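Local coordinates for putative TIM-barrel metal-dependent hydrolase (PDB 4DZI), which is probably a metal-dependent hydrolase of the amidohydrolase superfamily, holding two cadmium ions in a bimetal site within its TIM barrel, at residues 297-302 with 323-328; 120-125 with 191-196; 44-47 with 52-55. One frame throughout, in Å; residues are numbered along the deposited sequence.

Contact 1. Residues 297-302 with 323-328; sequences YFVHRL and EQLRNN. With SO4 (sulfate ion), chain J.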
ATOM      1  N   TYR C 297     -12.182   4.296   0.278  1.00 13.85           N
ATOM      2  CA  TYR C 297     -11.106   4.966   1.034  1.00 15.81           C
ATOM      3  C   TYR C 297      -9.851   5.150   0.206  1.00 16.27           C
ATOM      4  O   TYR C 297      -9.038   6.028   0.502  1.00 15.45           O
ATOM      5  CB  TYR C 297     -10.757   4.079   2.207  1.00 17.54           C
ATOM      6  CG  TYR C 297      -9.895   4.679   3.280  1.00 14.25           C
ATOM      7  CD1 TYR C 297     -10.312   5.766   3.986  1.00 19.83           C
ATOM      8  CD2 TYR C 297      -8.677   4.088   3.611  1.00 22.29           C
ATOM      9  CE1 TYR C 297      -9.540   6.297   5.014  1.00 28.39           C
ATOM     10  CE2 TYR C 297      -7.902   4.602   4.623  1.00 23.98           C
ATOM     11  CZ  TYR C 297      -8.339   5.702   5.320  1.00 23.34           C
ATOM     12  OH  TYR C 297      -7.571   6.188   6.361  1.00 24.22           O
ATOM     13  N   PHE C 298      -9.648   4.324  -0.811  1.00 13.55           N
ATOM     14  CA  PHE C 298      -8.471   4.474  -1.649  1.00 12.73           C
ATOM     15  C   PHE C 298      -8.358   5.836  -2.363  1.00 15.00           C
ATOM     16  O   PHE C 298      -7.253   6.285  -2.718  1.00 14.70           O
ATOM     17  CB  PHE C 298      -8.348   3.351  -2.697  1.00 14.59           C
ATOM     18  CG  PHE C 298      -9.297   3.489  -3.870  1.00 18.29           C
ATOM     19  CD1 PHE C 298      -8.904   4.165  -5.029  1.00 17.48           C
ATOM     20  CD2 PHE C 298     -10.536   2.873  -3.849  1.00 13.87           C
ATOM     21  CE1 PHE C 298      -9.752   4.309  -6.124  1.00 17.62           C
ATOM     22  CE2 PHE C 298     -11.379   2.993  -4.944  1.00 12.82           C
ATOM     23  CZ  PHE C 298     -10.986   3.699  -6.084  1.00 15.19           C
ATOM     24  N   VAL C 299      -9.487   6.494  -2.610  1.00 14.09           N
ATOM     25  CA  VAL C 299      -9.504   7.679  -3.459  0.50 16.05           C
ATOM     26  C   VAL C 299      -8.610   8.794  -2.936  1.00 16.20           C
ATOM     27  O   VAL C 299      -7.871   9.419  -3.675  1.00 17.70           O
ATOM     28  CB  VAL C 299     -10.944   8.219  -3.581  0.50 14.24           C
ATOM     29  CG1 VAL C 299     -10.993   9.458  -4.461  0.50 13.22           C
ATOM     30  CG2 VAL C 299     -11.844   7.137  -4.147  0.50 18.85           C
ATOM     31  N   HIS C 300      -8.709   9.063  -1.657  1.00 19.36           N
ATOM     32  CA  HIS C 300      -7.990  10.240  -1.210  1.00 23.34           C
ATOM     33  C   HIS C 300      -6.486  10.065  -1.269  1.00 22.03           C
ATOM     34  O   HIS C 300      -5.793  11.010  -1.596  1.00 19.67           O
ATOM     35  CB  HIS C 300      -8.470  10.743   0.135  1.00 25.99           C
ATOM     36  CG  HIS C 300      -7.999   9.911   1.270  1.00 18.93           C
ATOM     37  ND1 HIS C 300      -8.506   8.681   1.518  1.00 29.76           N
ATOM     38  CD2 HIS C 300      -7.045  10.157   2.255  1.00 27.10           C
ATOM     39  CE1 HIS C 300      -7.881   8.151   2.595  1.00 32.22           C
ATOM     40  NE2 HIS C 300      -6.994   9.059   3.051  1.00 30.84           N
ATOM     41  N   ARG C 301      -5.965   8.872  -0.971  1.00 18.89           N
ATOM     42  CA  ARG C 301      -4.504   8.669  -1.110  1.00 14.77           C
ATOM     43  C   ARG C 301      -4.102   8.700  -2.553  1.00 19.22           C
ATOM     44  O   ARG C 301      -3.041   9.202  -2.899  1.00 19.19           O
ATOM     45  CB  ARG C 301      -4.033   7.324  -0.502  1.00 19.80           C
ATOM     46  CG  ARG C 301      -4.346   7.158   0.981  1.00 35.23           C
ATOM     47  CD  ARG C 301      -5.348   6.022   1.210  1.00 32.19           C
ATOM     48  NE  ARG C 301      -4.805   4.771   0.674  1.00 29.20           N
ATOM     49  CZ  ARG C 301      -5.502   3.641   0.591  1.00 16.14           C
ATOM     50  NH1 ARG C 301      -6.762   3.646   1.021  1.00 22.72           N
ATOM     51  NH2 ARG C 301      -4.960   2.527   0.055  1.00 17.93           N
ATOM     52  N   LEU C 302      -4.934   8.114  -3.410  1.00 16.36           N
ATOM     53  CA  LEU C 302      -4.630   8.080  -4.823  1.00 14.60           C
ATOM     54  C   LEU C 302      -4.553   9.521  -5.360  1.00 16.34           C
ATOM     55  O   LEU C 302      -3.623   9.851  -6.109  1.00 17.46           O
ATOM     56  CB  LEU C 302      -5.673   7.227  -5.574  1.00 15.45           C
ATOM     57  CG  LEU C 302      -5.468   7.154  -7.088  1.00 17.90           C
ATOM     58  CD1 LEU C 302      -4.204   6.407  -7.477  1.00 20.03           C
ATOM     59  CD2 LEU C 302      -6.680   6.446  -7.731  1.00 16.99           C
ATOM     60  N   GLU C 323      -8.647  14.873 -12.528  1.00 19.11           N
ATOM     61  CA  GLU C 323      -9.870  15.096 -13.285  1.00 26.03           C
ATOM     62  C   GLU C 323     -10.270  13.847 -14.080  1.00 17.83           C
ATOM     63  O   GLU C 323     -11.457  13.588 -14.267  1.00 22.57           O
ATOM     64  CB  GLU C 323      -9.736  16.325 -14.186  1.00 25.82           C
ATOM     65  CG  GLU C 323      -9.706  17.617 -13.368  1.00 46.82           C
ATOM     66  CD  GLU C 323     -10.831  17.690 -12.337  1.00 78.61           C
ATOM     67  OE1 GLU C 323     -12.001  17.608 -12.759  1.00 38.81           O
ATOM     68  OE2 GLU C 323     -10.563  17.827 -11.111  1.00 37.46           O
ATOM     69  N   GLN C 324      -9.281  13.088 -14.546  1.00 17.05           N
ATOM     70  CA  GLN C 324      -9.561  11.804 -15.201  1.00 19.93           C
ATOM     71  C   GLN C 324     -10.207  10.870 -14.218  1.00 23.86           C
ATOM     72  O   GLN C 324     -11.166  10.203 -14.563  1.00 20.26           O
ATOM     73  CB  GLN C 324      -8.305  11.165 -15.793  1.00 18.55           C
ATOM     74  CG  GLN C 324      -7.771  11.943 -16.999  1.00 18.24           C
ATOM     75  CD  GLN C 324      -6.538  11.303 -17.569  1.00 19.44           C
ATOM     76  OE1 GLN C 324      -5.811  10.613 -16.858  1.00 22.82           O
ATOM     77  NE2 GLN C 324      -6.287  11.520 -18.867  1.00 19.87           N
ATOM     78  N   LEU C 325      -9.701  10.826 -12.988  1.00 14.75           N
ATOM     79  CA  LEU C 325     -10.370   9.996 -11.957  1.00 18.36           C
ATOM     80  C   LEU C 325     -11.832  10.403 -11.766  1.00 24.23           C
ATOM     81  O   LEU C 325     -12.732   9.547 -11.720  1.00 21.28           O
ATOM     82  CB  LEU C 325      -9.614  10.037 -10.624  1.00 18.45           C
ATOM     83  CG  LEU C 325     -10.267   9.340  -9.425  1.00 19.38           C
ATOM     84  CD1 LEU C 325     -10.304   7.811  -9.618  1.00 16.21           C
ATOM     85  CD2 LEU C 325      -9.496   9.723  -8.154  1.00 21.84           C
ATOM     86  N   ARG C 326     -12.078  11.709 -11.658  1.00 19.15           N
ATOM     87  CA  ARG C 326     -13.412  12.228 -11.412  1.00 18.32           C
ATOM     88  C   ARG C 326     -14.328  12.068 -12.612  1.00 20.75           C
ATOM     89  O   ARG C 326     -15.548  11.939 -12.450  1.00 23.25           O
ATOM     90  CB  ARG C 326     -13.367  13.709 -11.044  1.00 19.74           C
ATOM     91  CG  ARG C 326     -12.592  13.924  -9.774  1.00 18.82           C
ATOM     92  CD  ARG C 326     -12.429  15.408  -9.408  1.00 22.59           C
ATOM     93  NE  ARG C 326     -12.237  15.490  -7.965  1.00 41.30           N
ATOM     94  CZ  ARG C 326     -11.453  16.361  -7.344  1.00 77.73           C
ATOM     95  NH1 ARG C 326     -10.772  17.259  -8.056  1.00 37.54           N
ATOM     96  NH2 ARG C 326     -11.352  16.316  -6.007  1.00 29.16           N
ATOM     97  N   ASN C 327     -13.761  12.109 -13.812  1.00 18.90           N
ATOM     98  CA  ASN C 327     -14.572  12.037 -15.023  1.00 20.95           C
ATOM     99  C   ASN C 327     -14.894  10.620 -15.481  1.00 18.59           C
ATOM    100  O   ASN C 327     -16.005  10.368 -15.937  1.00 21.75           O
ATOM    101  CB  ASN C 327     -13.859  12.724 -16.181  1.00 16.24           C
ATOM    102  CG  ASN C 327     -14.741  12.855 -17.408  1.00 26.72           C
ATOM    103  OD1 ASN C 327     -15.712  13.616 -17.403  1.00 34.15           O
ATOM    104  ND2 ASN C 327     -14.407  12.122 -18.468  1.00 30.44           N
ATOM    105  N   ASN C 328     -13.932   9.702 -15.358  1.00 15.78           N
ATOM    106  CA  ASN C 328     -14.068   8.400 -15.994  1.00 14.86           C
ATOM    107  C   ASN C 328     -14.399   7.233 -15.071  1.00 15.01           C
ATOM    108  O   ASN C 328     -14.593   6.130 -15.559  1.00 16.83           O
ATOM    109  CB  ASN C 328     -12.809   8.064 -16.779  1.00 16.38           C
ATOM    110  CG  ASN C 328     -12.587   9.013 -17.936  1.00 23.18           C
ATOM    111  OD1 ASN C 328     -12.235  10.183 -17.729  1.00 27.44           O
ATOM    112  ND2 ASN C 328     -12.786   8.518 -19.163  1.00 22.24           N
TER
HETATM  113  S   SO4 J 506      -1.570   2.469   1.055  1.00 24.62           S
HETATM  114  O1  SO4 J 506      -0.233   2.808   0.611  1.00 21.83           O
HETATM  115  O2  SO4 J 506      -2.312   3.531   1.786  1.00 24.84           O
HETATM  116  O3  SO4 J 506      -2.290   2.370  -0.247  1.00 55.87           O
HETATM  117  O4  SO4 J 506      -1.870   1.174   1.641  1.00 24.54           O

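Contact 2. Residues 120-125 with 191-196; sequences MLPTFG and LVLVRP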
ATOM      1  N   MET C 120     -24.597  -8.873 -11.974  1.00 12.02           N
ATOM      2  CA  MET C 120     -24.392 -10.218 -11.404  1.00 14.71           C
ATOM      3  C   MET C 120     -22.937 -10.608 -11.647  1.00 10.51           C
ATOM      4  O   MET C 120     -22.476 -10.669 -12.802  1.00 12.64           O
ATOM      5  CB  MET C 120     -25.338 -11.250 -12.041  1.00 14.99           C
ATOM      6  CG  MET C 120     -26.776 -11.147 -11.528  1.00 18.83           C
ATOM      7  SD  MET C 120     -26.991 -11.572  -9.769  1.00 22.48           S
ATOM      8  CE  MET C 120     -26.489 -13.276  -9.828  1.00 25.28           C
ATOM      9  N   LEU C 121     -22.206 -10.825 -10.551  1.00 11.39           N
ATOM     10  CA  LEU C 121     -20.752 -10.876 -10.582  1.00 12.46           C
ATOM     11  C   LEU C 121     -20.308 -12.198  -9.964  1.00 13.16           C
ATOM     12  O   LEU C 121     -21.023 -12.761  -9.154  1.00 12.85           O
ATOM     13  CB  LEU C 121     -20.174  -9.691  -9.761  1.00  9.70           C
ATOM     14  CG  LEU C 121     -20.791  -8.341 -10.143  1.00 10.42           C
ATOM     15  CD1 LEU C 121     -20.214  -7.232  -9.291  1.00 15.00           C
ATOM     16  CD2 LEU C 121     -20.513  -8.006 -11.602  1.00 11.87           C
ATOM     17  N   PRO C 122     -19.114 -12.686 -10.337  1.00 10.49           N
ATOM     18  CA  PRO C 122     -18.675 -13.998  -9.915  1.00 12.17           C
ATOM     19  C   PRO C 122     -18.276 -14.048  -8.447  1.00 13.36           C
ATOM     20  O   PRO C 122     -18.022 -13.011  -7.803  1.00 12.05           O
ATOM     21  CB  PRO C 122     -17.410 -14.266 -10.772  1.00 12.97           C
ATOM     22  CG  PRO C 122     -17.336 -13.164 -11.771  1.00 12.32           C
ATOM     23  CD  PRO C 122     -18.072 -12.004 -11.115  1.00 12.17           C
ATOM     24  N   THR C 123     -18.217 -15.272  -7.923  1.00 11.22           N
ATOM     25  CA  THR C 123     -17.689 -15.515  -6.591  1.00 13.62           C
ATOM     26  C   THR C 123     -16.395 -16.320  -6.746  1.00 15.71           C
ATOM     27  O   THR C 123     -15.291 -15.767  -6.636  1.00 13.29           O
ATOM     28  CB  THR C 123     -18.737 -16.185  -5.662  1.00 12.22           C
ATOM     29  OG1 THR C 123     -19.876 -15.302  -5.564  1.00 13.01           O
ATOM     30  CG2 THR C 123     -18.134 -16.393  -4.259  1.00 14.41           C
ATOM     31  N   PHE C 124     -16.521 -17.606  -7.049  1.00 12.98           N
ATOM     32  CA  PHE C 124     -15.340 -18.420  -7.388  1.00 14.04           C
ATOM     33  C   PHE C 124     -14.493 -17.814  -8.518  1.00 14.42           C
ATOM     34  O   PHE C 124     -13.275 -17.885  -8.479  1.00 14.31           O
ATOM     35  CB  PHE C 124     -15.816 -19.832  -7.771  1.00 16.33           C
ATOM     36  CG  PHE C 124     -14.714 -20.778  -8.180  1.00 15.92           C
ATOM     37  CD1 PHE C 124     -13.906 -21.394  -7.234  1.00 28.25           C
ATOM     38  CD2 PHE C 124     -14.505 -21.064  -9.525  1.00 12.38           C
ATOM     39  CE1 PHE C 124     -12.893 -22.263  -7.618  1.00 25.12           C
ATOM     40  CE2 PHE C 124     -13.505 -21.956  -9.912  1.00 15.72           C
ATOM     41  CZ  PHE C 124     -12.694 -22.550  -8.959  1.00 17.12           C
ATOM     42  N   GLY C 125     -15.113 -17.234  -9.547  1.00 13.44           N
ATOM     43  CA  GLY C 125     -14.377 -16.814 -10.712  1.00 14.86           C
ATOM     44  C   GLY C 125     -13.347 -15.722 -10.401  1.00 12.88           C
ATOM     45  O   GLY C 125     -12.400 -15.543 -11.170  1.00 14.94           O
ATOM     46  N   LEU C 191     -21.248  -4.731 -19.476  1.00 17.42           N
ATOM     47  CA  LEU C 191     -20.199  -4.461 -18.458  1.00 13.89           C
ATOM     48  C   LEU C 191     -19.233  -5.636 -18.566  1.00 14.51           C
ATOM     49  O   LEU C 191     -19.685  -6.788 -18.740  1.00 15.75           O
ATOM     50  CB  LEU C 191     -20.803  -4.408 -17.035  1.00 15.10           C
ATOM     51  CG  LEU C 191     -19.829  -4.279 -15.845  1.00 17.11           C
ATOM     52  CD1 LEU C 191     -19.061  -2.955 -15.871  1.00 16.11           C
ATOM     53  CD2 LEU C 191     -20.602  -4.401 -14.542  1.00 15.91           C
ATOM     54  N   VAL C 192     -17.917  -5.385 -18.541  1.00 13.94           N
ATOM     55  CA  VAL C 192     -16.975  -6.504 -18.507  1.00 13.95           C
ATOM     56  C   VAL C 192     -16.093  -6.342 -17.264  1.00 14.87           C
ATOM     57  O   VAL C 192     -15.824  -5.210 -16.840  1.00 18.76           O
ATOM     58  CB  VAL C 192     -16.078  -6.590 -19.761  1.00 26.96           C
ATOM     59  CG1 VAL C 192     -16.926  -6.576 -21.028  1.00 18.70           C
ATOM     60  CG2 VAL C 192     -15.079  -5.442 -19.767  1.00 24.52           C
ATOM     61  N   LEU C 193     -15.625  -7.448 -16.710  1.00 14.70           N
ATOM     62  CA  LEU C 193     -14.737  -7.373 -15.542  1.00 15.79           C
ATOM     63  C   LEU C 193     -13.304  -7.633 -15.970  1.00 13.74           C
ATOM     64  O   LEU C 193     -13.022  -8.636 -16.616  1.00 17.87           O
ATOM     65  CB  LEU C 193     -15.117  -8.447 -14.510  1.00 13.19           C
ATOM     66  CG  LEU C 193     -16.550  -8.313 -14.030  1.00 12.92           C
ATOM     67  CD1 LEU C 193     -16.786  -9.421 -12.996  1.00 16.84           C
ATOM     68  CD2 LEU C 193     -16.813  -6.943 -13.419  1.00 15.60           C
ATOM     69  N   VAL C 194     -12.387  -6.741 -15.606  1.00 12.71           N
ATOM     70  CA  VAL C 194     -10.977  -7.034 -15.746  1.00 11.08           C
ATOM     71  C   VAL C 194     -10.437  -7.079 -14.329  1.00 11.47           C
ATOM     72  O   VAL C 194     -10.880  -6.304 -13.482  1.00 12.88           O
ATOM     73  CB  VAL C 194     -10.270  -5.924 -16.564  1.00 10.86           C
ATOM     74  CG1 VAL C 194      -8.736  -6.067 -16.503  1.00 13.56           C
ATOM     75  CG2 VAL C 194     -10.717  -5.979 -18.036  1.00 15.43           C
ATOM     76  N   ARG C 195      -9.542  -8.023 -14.063  1.00 11.52           N
ATOM     77  CA  ARG C 195      -9.085  -8.189 -12.698  1.00 13.01           C
ATOM     78  C   ARG C 195      -8.221  -6.993 -12.239  1.00 18.96           C
ATOM     79  O   ARG C 195      -7.337  -6.562 -12.963  1.00 14.65           O
ATOM     80  CB  ARG C 195      -8.307  -9.486 -12.569  1.00 11.82           C
ATOM     81  CG  ARG C 195      -7.946  -9.802 -11.113  1.00 10.99           C
ATOM     82  CD  ARG C 195      -7.366 -11.209 -10.966  1.00 11.72           C
ATOM     83  NE  ARG C 195      -6.180 -11.353 -11.812  1.00 12.40           N
ATOM     84  CZ  ARG C 195      -4.983 -11.742 -11.384  1.00 16.18           C
ATOM     85  NH1 ARG C 195      -4.763 -12.038 -10.098  1.00 12.84           N
ATOM     86  NH2 ARG C 195      -3.986 -11.863 -12.266  1.00 16.68           N
ATOM     87  N   PRO C 196      -8.462  -6.484 -11.022  1.00 11.55           N
ATOM     88  CA  PRO C 196      -7.638  -5.341 -10.533  1.00 10.95           C
ATOM     89  C   PRO C 196      -6.290  -5.863 -10.032  1.00 12.92           C
ATOM     90  O   PRO C 196      -6.080  -6.025  -8.838  1.00 13.60           O
ATOM     91  CB  PRO C 196      -8.463  -4.759  -9.371  1.00 13.94           C
ATOM     92  CG  PRO C 196      -9.349  -5.906  -8.926  1.00 15.58           C
ATOM     93  CD  PRO C 196      -9.645  -6.713 -10.183  1.00 11.60           C
TER

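Contact 3. Residues 44-47 with 52-55; sequences RTWA and RVNH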
ATOM      1  N   ARG C  44     -14.856 -34.042   0.809  1.00 30.90           N
ATOM      2  CA  ARG C  44     -14.795 -32.636   0.425  1.00 33.02           C
ATOM      3  C   ARG C  44     -14.372 -32.565  -1.016  1.00 27.61           C
ATOM      4  O   ARG C  44     -13.665 -33.450  -1.511  1.00 25.87           O
ATOM      5  CB  ARG C  44     -13.785 -31.863   1.275  1.00 29.54           C
ATOM      6  CG  ARG C  44     -14.216 -31.534   2.693  1.00 37.02           C
ATOM      7  CD  ARG C  44     -13.129 -30.748   3.419  1.00 32.52           C
ATOM      8  NE  ARG C  44     -13.008 -29.375   2.931  1.00 39.48           N
ATOM      9  CZ  ARG C  44     -12.167 -28.470   3.436  1.00 54.05           C
ATOM     10  NH1 ARG C  44     -11.352 -28.783   4.441  1.00 39.03           N
ATOM     11  NH2 ARG C  44     -12.135 -27.242   2.932  1.00 36.13           N
ATOM     12  N   THR C  45     -14.829 -31.515  -1.699  1.00 22.96           N
ATOM     13  CA  THR C  45     -14.393 -31.225  -3.044  1.00 25.57           C
ATOM     14  C   THR C  45     -13.387 -30.083  -3.037  1.00 18.65           C
ATOM     15  O   THR C  45     -13.536 -29.098  -2.290  1.00 22.14           O
ATOM     16  CB  THR C  45     -15.591 -30.813  -3.914  1.00 25.33           C
ATOM     17  OG1 THR C  45     -16.512 -31.886  -3.937  1.00 28.56           O
ATOM     18  CG2 THR C  45     -15.173 -30.488  -5.331  1.00 19.36           C
ATOM     19  N   TRP C  46     -12.370 -30.209  -3.884  1.00 16.92           N
ATOM     20  CA  TRP C  46     -11.285 -29.225  -3.954  1.00 21.75           C
ATOM     21  C   TRP C  46     -11.136 -28.732  -5.356  1.00 16.49           C
ATOM     22  O   TRP C  46     -11.185 -29.521  -6.323  1.00 18.68           O
ATOM     23  CB  TRP C  46      -9.958 -29.846  -3.516  1.00 20.50           C
ATOM     24  CG  TRP C  46      -9.998 -30.409  -2.128  1.00 22.83           C
ATOM     25  CD1 TRP C  46     -10.365 -31.697  -1.743  1.00 22.18           C
ATOM     26  CD2 TRP C  46      -9.699 -29.706  -0.886  1.00 19.48           C
ATOM     27  NE1 TRP C  46     -10.289 -31.838  -0.381  1.00 27.55           N
ATOM     28  CE2 TRP C  46      -9.898 -30.678   0.193  1.00 20.69           C
ATOM     29  CE3 TRP C  46      -9.284 -28.419  -0.572  1.00 25.47           C
ATOM     30  CZ2 TRP C  46      -9.690 -30.348   1.522  1.00 28.26           C
ATOM     31  CZ3 TRP C  46      -9.072 -28.099   0.768  1.00 26.46           C
ATOM     32  CH2 TRP C  46      -9.266 -29.043   1.790  1.00 26.69           C
ATOM     33  N   ALA C  47     -10.964 -27.422  -5.501  1.00 16.13           N
ATOM     34  CA  ALA C  47     -10.675 -26.870  -6.824  1.00 13.75           C
ATOM     35  C   ALA C  47      -9.177 -27.019  -7.045  1.00 16.58           C
ATOM     36  O   ALA C  47      -8.376 -26.529  -6.250  1.00 19.35           O
ATOM     37  CB  ALA C  47     -11.044 -25.383  -6.858  1.00 16.39           C
ATOM     38  N   ARG C  52      -2.678 -27.558  -9.086  1.00 16.97           N
ATOM     39  CA  ARG C  52      -2.408 -27.095  -7.726  1.00 15.41           C
ATOM     40  C   ARG C  52      -3.699 -26.812  -6.983  1.00 17.29           C
ATOM     41  O   ARG C  52      -4.559 -26.102  -7.476  1.00 16.95           O
ATOM     42  CB  ARG C  52      -1.528 -25.848  -7.780  1.00 19.67           C
ATOM     43  CG  ARG C  52      -1.262 -25.229  -6.435  1.00 24.00           C
ATOM     44  CD  ARG C  52      -0.404 -23.981  -6.623  1.00 37.86           C
ATOM     45  NE  ARG C  52       0.137 -23.466  -5.368  1.00 64.19           N
ATOM     46  CZ  ARG C  52       0.690 -22.264  -5.229  1.00 77.94           C
ATOM     47  NH1 ARG C  52       0.765 -21.436  -6.264  1.00 53.86           N
ATOM     48  NH2 ARG C  52       1.163 -21.883  -4.053  1.00 59.56           N
ATOM     49  N   VAL C  53      -3.840 -27.368  -5.780  1.00 15.98           N
ATOM     50  CA  VAL C  53      -5.047 -27.130  -5.007  1.00 15.90           C
ATOM     51  C   VAL C  53      -5.143 -25.659  -4.704  1.00 17.83           C
ATOM     52  O   VAL C  53      -4.171 -25.046  -4.278  1.00 17.73           O
ATOM     53  CB  VAL C  53      -5.034 -27.936  -3.708  1.00 15.11           C
ATOM     54  CG1 VAL C  53      -6.306 -27.657  -2.915  1.00 17.36           C
ATOM     55  CG2 VAL C  53      -4.925 -29.440  -4.047  1.00 18.30           C
ATOM     56  N   ASN C  54      -6.326 -25.083  -4.920  1.00 16.08           N
ATOM     57  CA  ASN C  54      -6.514 -23.645  -4.704  1.00 13.88           C
ATOM     58  C   ASN C  54      -7.394 -23.438  -3.484  1.00 15.28           C
ATOM     59  O   ASN C  54      -8.252 -24.248  -3.224  1.00 19.28           O
ATOM     60  CB  ASN C  54      -7.205 -23.055  -5.943  1.00 15.03           C
ATOM     61  CG  ASN C  54      -7.425 -21.570  -5.833  1.00 17.28           C
ATOM     62  OD1 ASN C  54      -8.515 -21.133  -5.506  1.00 18.68           O
ATOM     63  ND2 ASN C  54      -6.393 -20.785  -6.126  1.00 17.48           N
ATOM     64  N   HIS C  55      -7.195 -22.342  -2.754  1.00 15.77           N
ATOM     65  CA  HIS C  55      -7.893 -22.161  -1.501  1.00 16.97           C
ATOM     66  C   HIS C  55      -8.649 -20.869  -1.450  1.00 16.22           C
ATOM     67  O   HIS C  55      -9.005 -20.405  -0.376  1.00 19.67           O
ATOM     68  CB  HIS C  55      -6.902 -22.252  -0.327  1.00 21.16           C
ATOM     69  CG  HIS C  55      -6.234 -23.601  -0.215  1.00 23.16           C
ATOM     70  ND1 HIS C  55      -6.887 -24.705   0.234  1.00 27.23           N
ATOM     71  CD2 HIS C  55      -4.925 -24.006  -0.522  1.00 29.62           C
ATOM     72  CE1 HIS C  55      -6.040 -25.761   0.209  1.00 27.38           C
ATOM     73  NE2 HIS C  55      -4.840 -25.328  -0.257  1.00 31.02           N
TER
HETATM   74  O   HOH W   1     -10.609 -25.648  -3.340  1.00 20.56           O

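Contact 1. Residues 297-302 with 323-328
Leu-325 reaches across from helix 321-328 to Val-299 and Leu-302, which sit one turn apart on helix 298-312. Both helices belong to the outer layer of the TIM barrel, on the beta-alpha-beta crossover that carries the chain from strand 289-292 to its parallel neighbour 329-331. The contact is buried and wholly apolar. Leu-325 does most of the work: with CG anti to the backbone N (chi1 174°), its two methyls part between the two residues opposite. CD2 comes to CG1 of Val-299 at 4.0 Å, the side chains crossing obliquely, while CD1 lies 4.3 Å from CD2 of Leu-302. Val-299 was modelled in two conformers, so its touch holds for the one described. Helix 339-346 packs on Val-299 as well, and helix 266-277 on Leu-302.

Helix 298-312 turns its other flank to the second subunit. On that flank the Arg-301 guanidinium forms a salt bridge through NH1 with Asp-265 of its own chain and meets at its edge a sulfate ion, probably from the crystallisation liquor, that Arg-266 and Arg-305 of both subunits also bind. Arg-301 NH2 donates to sulfate O3 over 2.7 Å, with an N-H...O angle of 158°.

Contact 2. Residues 120-125 with 191-196
Inside the TIM barrel, Leu-121 and Pro-122 at the end of strand 115-121 meet Leu-193 of strand 192-193. The chain around 163-167 lies between the two segments, its Ile-164 backbone-bonded to Met-120 and its Pro-167 to Leu-193. The nearest CA atoms across the contact, those of Leu-121 and Leu-193, therefore stand 8.5 Å apart, and side chains span the distance. CG of Leu-193 lies anti to the carbonyl carbon (chi1 -59°) and chi2 is extended (-179°), which together carry CD1 to the proline ring. There Leu-193 CD1 is only 3.4 Å from Pro-122 CD, closer than usual for two carbons. CD1 alone reaches the proline, but both methyls of Leu-193 flank Leu-121: CD1 is 4.2 Å from CD2 of Leu-121, and the other methyl lies about as close.

The side chain of Leu-121 comes within about 5 Å of a bound cadmium ion and touches His-230, a ligand of one cadmium; Thr-123 OG1 is hydrogen-bonded to NE2 of His-359, which binds the other of the pair. The contact rests on van der Waals packing and the burial of hydrocarbon, with no polar bond to fix its orientation, and probably forms part of the apolar second shell beside the charged metal ligands.

Contact 3. Residues 44-47 with 52-55
Trp-46 brings the CZ3 corner of its indole to the edge of the His-55 imidazole, near that ring's plane, with CE1 3.9 Å from CZ3. Seen from the indole, both His-55 CE1 and the Val-53 methyl CG1 approach obliquely; CG1 lies 3.9 Å from CE3. Another flat group joins in from within the first segment: one face of the Arg-44 guanidinium has Trp-46 CH2 over its centre, 3.3 Å above the plane. Both groups have a polar partner outside the segments: Arg-44 NH2 bonds to Pro-58 O and Trp-46 NE1 to Asp-41 OD2.

These side chains decorate a beta hairpin, the tight antiparallel return of strand 45-49 into strand 52-53, at the edge of a small three-stranded sheet on the protein surface. Trp-46, Val-53 and His-55 also touch a crystal neighbour. Beneath them, the backbones pair at Ala-47 and Asn-54. Asn-54 N donates to Ala-47 O over 2.8 Å, at an N-H...O angle of 165°. The partner bond is made through water: Ala-47 N gives its hydrogen to a water at 2.8 Å, and the water donates to Asn-54 O at 2.7 Å, so the strands are already parting here. Asn-54 CG stands anti to its own nitrogen (chi1 -179°), and OD1 accepts from the backbone N of Phe-56, an Asx turn that leads the chain out of the hairpin.

How the contacts relate
Contacts 1 and 2 are buried, contact 3 lies at the surface, and the chemistry follows. The first two are made of aliphatic side chains alone, joining outer helices in contact 1 and strand ends in contact 2; contact 3 combines a backbone bond, a bridging water and a cluster of flat and aliphatic side chains. Only contact 2 lies near the chain's centre, beside the metals. Contact 1 sits on the helical layer near the second subunit, about 21 Å from contact 2 between centres, and contact 3 lies on the opposite side of the chain's centre from contact 1. Contacts 2 and 3 do touch: Phe-124 CE1 packs on Ala-47 CB at 3.7 Å, linking the hairpin to the barrel.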